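Local structure of hydrazine synthase subunit beta (Candidatus Kuenenia stuttgartiensis, 5C2V) at residues N229-E234 with G239-L244. The protein is a beta-propeller subunit of the complex that condenses nitric oxide with ammonium to hydrazine, and may modulate transport of the hydroxylamine intermediate between the gamma and alpha active sites. Numbering follows the deposited sequence.
With BET (trimethyl glycine), chain R.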
ATOM      1  N   ASN B 229      18.813  22.324 -22.690  1.00 55.54           N
ATOM      2  CA  ASN B 229      17.878  23.122 -21.909  1.00 48.33           C
ATOM      3  C   ASN B 229      17.457  24.439 -22.550  1.00 56.45           C
ATOM      4  O   ASN B 229      18.185  25.026 -23.353  1.00 56.17           O
ATOM      5  CB  ASN B 229      18.484  23.413 -20.534  1.00 38.53           C
ATOM      6  CG  ASN B 229      18.920  22.154 -19.812  1.00 63.58           C
ATOM      7  OD1 ASN B 229      20.062  21.713 -19.943  1.00 53.94           O
ATOM      8  ND2 ASN B 229      18.009  21.567 -19.043  1.00 62.57           N
ATOM      9  N   VAL B 230      16.263  24.889 -22.176  1.00 53.63           N
ATOM     10  CA  VAL B 230      15.788  26.224 -22.506  1.00 45.18           C
ATOM     11  C   VAL B 230      15.541  26.977 -21.200  1.00 43.89           C
ATOM     12  O   VAL B 230      14.951  26.438 -20.263  1.00 60.88           O
ATOM     13  CB  VAL B 230      14.500  26.184 -23.362  1.00 51.56           C
ATOM     14  CG1 VAL B 230      13.468  25.252 -22.744  1.00 57.10           C
ATOM     15  CG2 VAL B 230      13.933  27.584 -23.551  1.00 40.69           C
ATOM     16  N   THR B 231      16.019  28.214 -21.129  1.00 37.80           N
ATOM     17  CA  THR B 231      15.910  28.995 -19.904  1.00 40.74           C
ATOM     18  C   THR B 231      15.018  30.219 -20.080  1.00 53.41           C
ATOM     19  O   THR B 231      15.206  31.014 -21.002  1.00 57.18           O
ATOM     20  CB  THR B 231      17.296  29.447 -19.404  1.00 51.80           C
ATOM     21  OG1 THR B 231      18.049  28.301 -18.986  1.00 48.28           O
ATOM     22  CG2 THR B 231      17.160  30.405 -18.229  1.00 41.45           C
ATOM     23  N   ILE B 232      14.043  30.353 -19.187  1.00 53.91           N
ATOM     24  CA  ILE B 232      13.151  31.503 -19.175  1.00 41.22           C
ATOM     25  C   ILE B 232      13.551  32.473 -18.070  1.00 45.78           C
ATOM     26  O   ILE B 232      13.566  32.112 -16.892  1.00 58.01           O
ATOM     27  CB  ILE B 232      11.684  31.080 -18.972  1.00 44.20           C
ATOM     28  CG1 ILE B 232      11.310  29.959 -19.944  1.00 38.02           C
ATOM     29  CG2 ILE B 232      10.757  32.275 -19.133  1.00 48.07           C
ATOM     30  CD1 ILE B 232      11.430  30.349 -21.399  1.00 37.30           C
ATOM     31  N   ILE B 233      13.877  33.702 -18.453  1.00 45.03           N
ATOM     32  CA  ILE B 233      14.270  34.725 -17.492  1.00 49.66           C
ATOM     33  C   ILE B 233      13.212  35.820 -17.400  1.00 50.58           C
ATOM     34  O   ILE B 233      12.790  36.375 -18.416  1.00 60.14           O
ATOM     35  CB  ILE B 233      15.627  35.357 -17.863  1.00 51.08           C
ATOM     36  CG1 ILE B 233      16.748  34.319 -17.764  1.00 56.43           C
ATOM     37  CG2 ILE B 233      15.929  36.553 -16.970  1.00 34.03           C
ATOM     38  CD1 ILE B 233      18.122  34.876 -18.070  1.00 46.42           C
ATOM     39  N   GLU B 234      12.786  36.124 -16.178  1.00 62.24           N
ATOM     40  CA  GLU B 234      11.801  37.172 -15.948  1.00 61.52           C
ATOM     41  C   GLU B 234      12.481  38.538 -15.987  1.00 63.10           C
ATOM     42  O   GLU B 234      13.399  38.812 -15.212  1.00 52.97           O
ATOM     43  CB  GLU B 234      11.089  36.952 -14.613  1.00 50.93           C
ATOM     44  CG  GLU B 234      10.223  35.701 -14.589  1.00 67.91           C
ATOM     45  CD  GLU B 234       9.616  35.430 -13.228  1.00 75.10           C
ATOM     46  OE1 GLU B 234      10.211  35.853 -12.214  1.00 66.99           O
ATOM     47  OE2 GLU B 234       8.548  34.784 -13.172  1.00 68.82           O
ATOM     48  N   GLY B 239      14.018  39.227 -11.056  1.00 61.79           N
ATOM     49  CA  GLY B 239      13.201  38.165 -11.616  1.00 47.13           C
ATOM     50  C   GLY B 239      13.868  36.803 -11.587  1.00 66.28           C
ATOM     51  O   GLY B 239      15.088  36.699 -11.461  1.00 65.03           O
ATOM     52  N   LYS B 240      13.062  35.753 -11.709  1.00 66.75           N
ATOM     53  CA  LYS B 240      13.568  34.387 -11.659  1.00 47.57           C
ATOM     54  C   LYS B 240      14.350  34.018 -12.913  1.00 61.19           C
ATOM     55  O   LYS B 240      14.057  34.500 -14.007  1.00 58.03           O
ATOM     56  CB  LYS B 240      12.419  33.391 -11.476  1.00 53.84           C
ATOM     57  CG  LYS B 240      11.529  33.643 -10.274  1.00 62.18           C
ATOM     58  CD  LYS B 240      10.327  32.709 -10.301  1.00 54.62           C
ATOM     59  CE  LYS B 240       9.359  33.009  -9.170  1.00 56.35           C
ATOM     60  NZ  LYS B 240       8.154  32.135  -9.237  1.00 51.85           N
ATOM     61  N   VAL B 241      15.345  33.155 -12.742  1.00 67.14           N
ATOM     62  CA  VAL B 241      16.018  32.527 -13.867  1.00 35.48           C
ATOM     63  C   VAL B 241      15.688  31.043 -13.838  1.00 47.95           C
ATOM     64  O   VAL B 241      16.150  30.314 -12.960  1.00 50.97           O
ATOM     65  CB  VAL B 241      17.543  32.732 -13.817  1.00 42.01           C
ATOM     66  CG1 VAL B 241      18.214  32.038 -14.993  1.00 42.64           C
ATOM     67  CG2 VAL B 241      17.879  34.216 -13.804  1.00 54.25           C
ATOM     68  N   ALA B 242      14.890  30.592 -14.799  1.00 35.71           N
ATOM     69  CA  ALA B 242      14.388  29.225 -14.767  1.00 45.03           C
ATOM     70  C   ALA B 242      15.011  28.370 -15.858  1.00 44.88           C
ATOM     71  O   ALA B 242      14.715  28.539 -17.037  1.00 41.04           O
ATOM     72  CB  ALA B 242      12.871  29.218 -14.896  1.00 47.74           C
ATOM     73  N   ARG B 243      15.859  27.434 -15.449  1.00 51.56           N
ATOM     74  CA  ARG B 243      16.477  26.502 -16.381  1.00 45.64           C
ATOM     75  C   ARG B 243      15.597  25.267 -16.517  1.00 46.79           C
ATOM     76  O   ARG B 243      15.371  24.548 -15.545  1.00 42.57           O
ATOM     77  CB  ARG B 243      17.882  26.122 -15.908  1.00 42.91           C
ATOM     78  CG  ARG B 243      18.824  27.310 -15.765  1.00 46.51           C
ATOM     79  CD  ARG B 243      20.051  26.960 -14.938  1.00 47.22           C
ATOM     80  NE  ARG B 243      19.742  26.868 -13.513  1.00 49.22           N
ATOM     81  CZ  ARG B 243      20.584  26.404 -12.593  1.00 53.05           C
ATOM     82  NH1 ARG B 243      21.791  25.983 -12.946  1.00 41.72           N
ATOM     83  NH2 ARG B 243      20.216  26.359 -11.320  1.00 38.12           N
ATOM     84  N   LEU B 244      15.092  25.027 -17.723  1.00 34.55           N
ATOM     85  CA  LEU B 244      14.145  23.940 -17.940  1.00 51.62           C
ATOM     86  C   LEU B 244      14.662  22.936 -18.966  1.00 39.20           C
ATOM     87  O   LEU B 244      15.324  23.316 -19.929  1.00 55.89           O
ATOM     88  CB  LEU B 244      12.792  24.506 -18.383  1.00 56.18           C
ATOM     89  CG  LEU B 244      12.083  25.399 -17.363  1.00 53.71           C
ATOM     90  CD1 LEU B 244      10.753  25.895 -17.909  1.00 44.93           C
ATOM     91  CD2 LEU B 244      11.884  24.662 -16.045  1.00 40.84           C
TER
HETATM   92  N   BET R 403      25.012  26.075  -8.037  1.00 69.03           N
HETATM   93  CA  BET R 403      25.057  25.810  -9.538  1.00 56.45           C
HETATM   94  C   BET R 403      23.554  25.561 -10.097  1.00 52.06           C
HETATM   95  O   BET R 403      23.346  24.381 -10.475  1.00 59.01           O
HETATM   96  OXT BET R 403      22.812  26.571 -10.082  1.00 64.20           O
HETATM   97  C1  BET R 403      26.334  25.696  -7.403  1.00 58.70           C
HETATM   98  C2  BET R 403      23.915  25.252  -7.359  1.00 53.11           C
HETATM   99  C3  BET R 403      24.821  27.558  -7.769  1.00 69.94           C
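V230 and L244 form one hydrogen-bonded pair of this antiparallel hairpin and I232 and A242 the other, each joined by two backbone N-H...O bonds. T231 with R243 and I233 with V241 are the non-hydrogen-bonded pairs between and beyond them; CA of T231 makes a CA-H...O contact with O of A242. Toward the turn, E234 N bonds K240 O almost straight, at 172°. The E234 side chain returns the grip: its OE1 accepts K240 N at 2.9 Å on the anti side of the carboxylate, the donor 33° out of the carboxylate plane. With CG beside its backbone N (chi1 -67°) and an extended chain, E234 runs alongside the start of the K240 side chain; the lysine NZ goes on to the carbonyl oxygens of S293 and V290. At the other end, L244 O takes V230 N and, weakly, N229 ND2, while N229 OD1 is held by T210 and T227.

On the face bearing T231, I233, V241 and R243, V241 CG1 rests against both T231 CG2 (3.8 Å) and I233 CG1 (3.9 Å). T231 OG1, bonded to H208, lies 3.5 Å from R243 CG. The arginine, bent at chi3, presents its guanidinium edge to the trimethyl glycine carboxylate: NH2 reaches OXT at 2.9 Å, and NH1 makes weak bonds to both oxygens. NH2 also forms a salt bridge with D299 and NH1 a hydrogen bond to the H187 carbonyl, contacts consistent with fixing the guanidinium; H187, E188 and R302 are the other residues of the pocket.

The hairpin supplies the third and fourth strands of a four-stranded propeller blade. Strand 203-211 pairs with the far edge of 229-234, helix 283-291 packs against I232 and L244, and strand 179-186 of the preceding blade meets T231, I233 and R243.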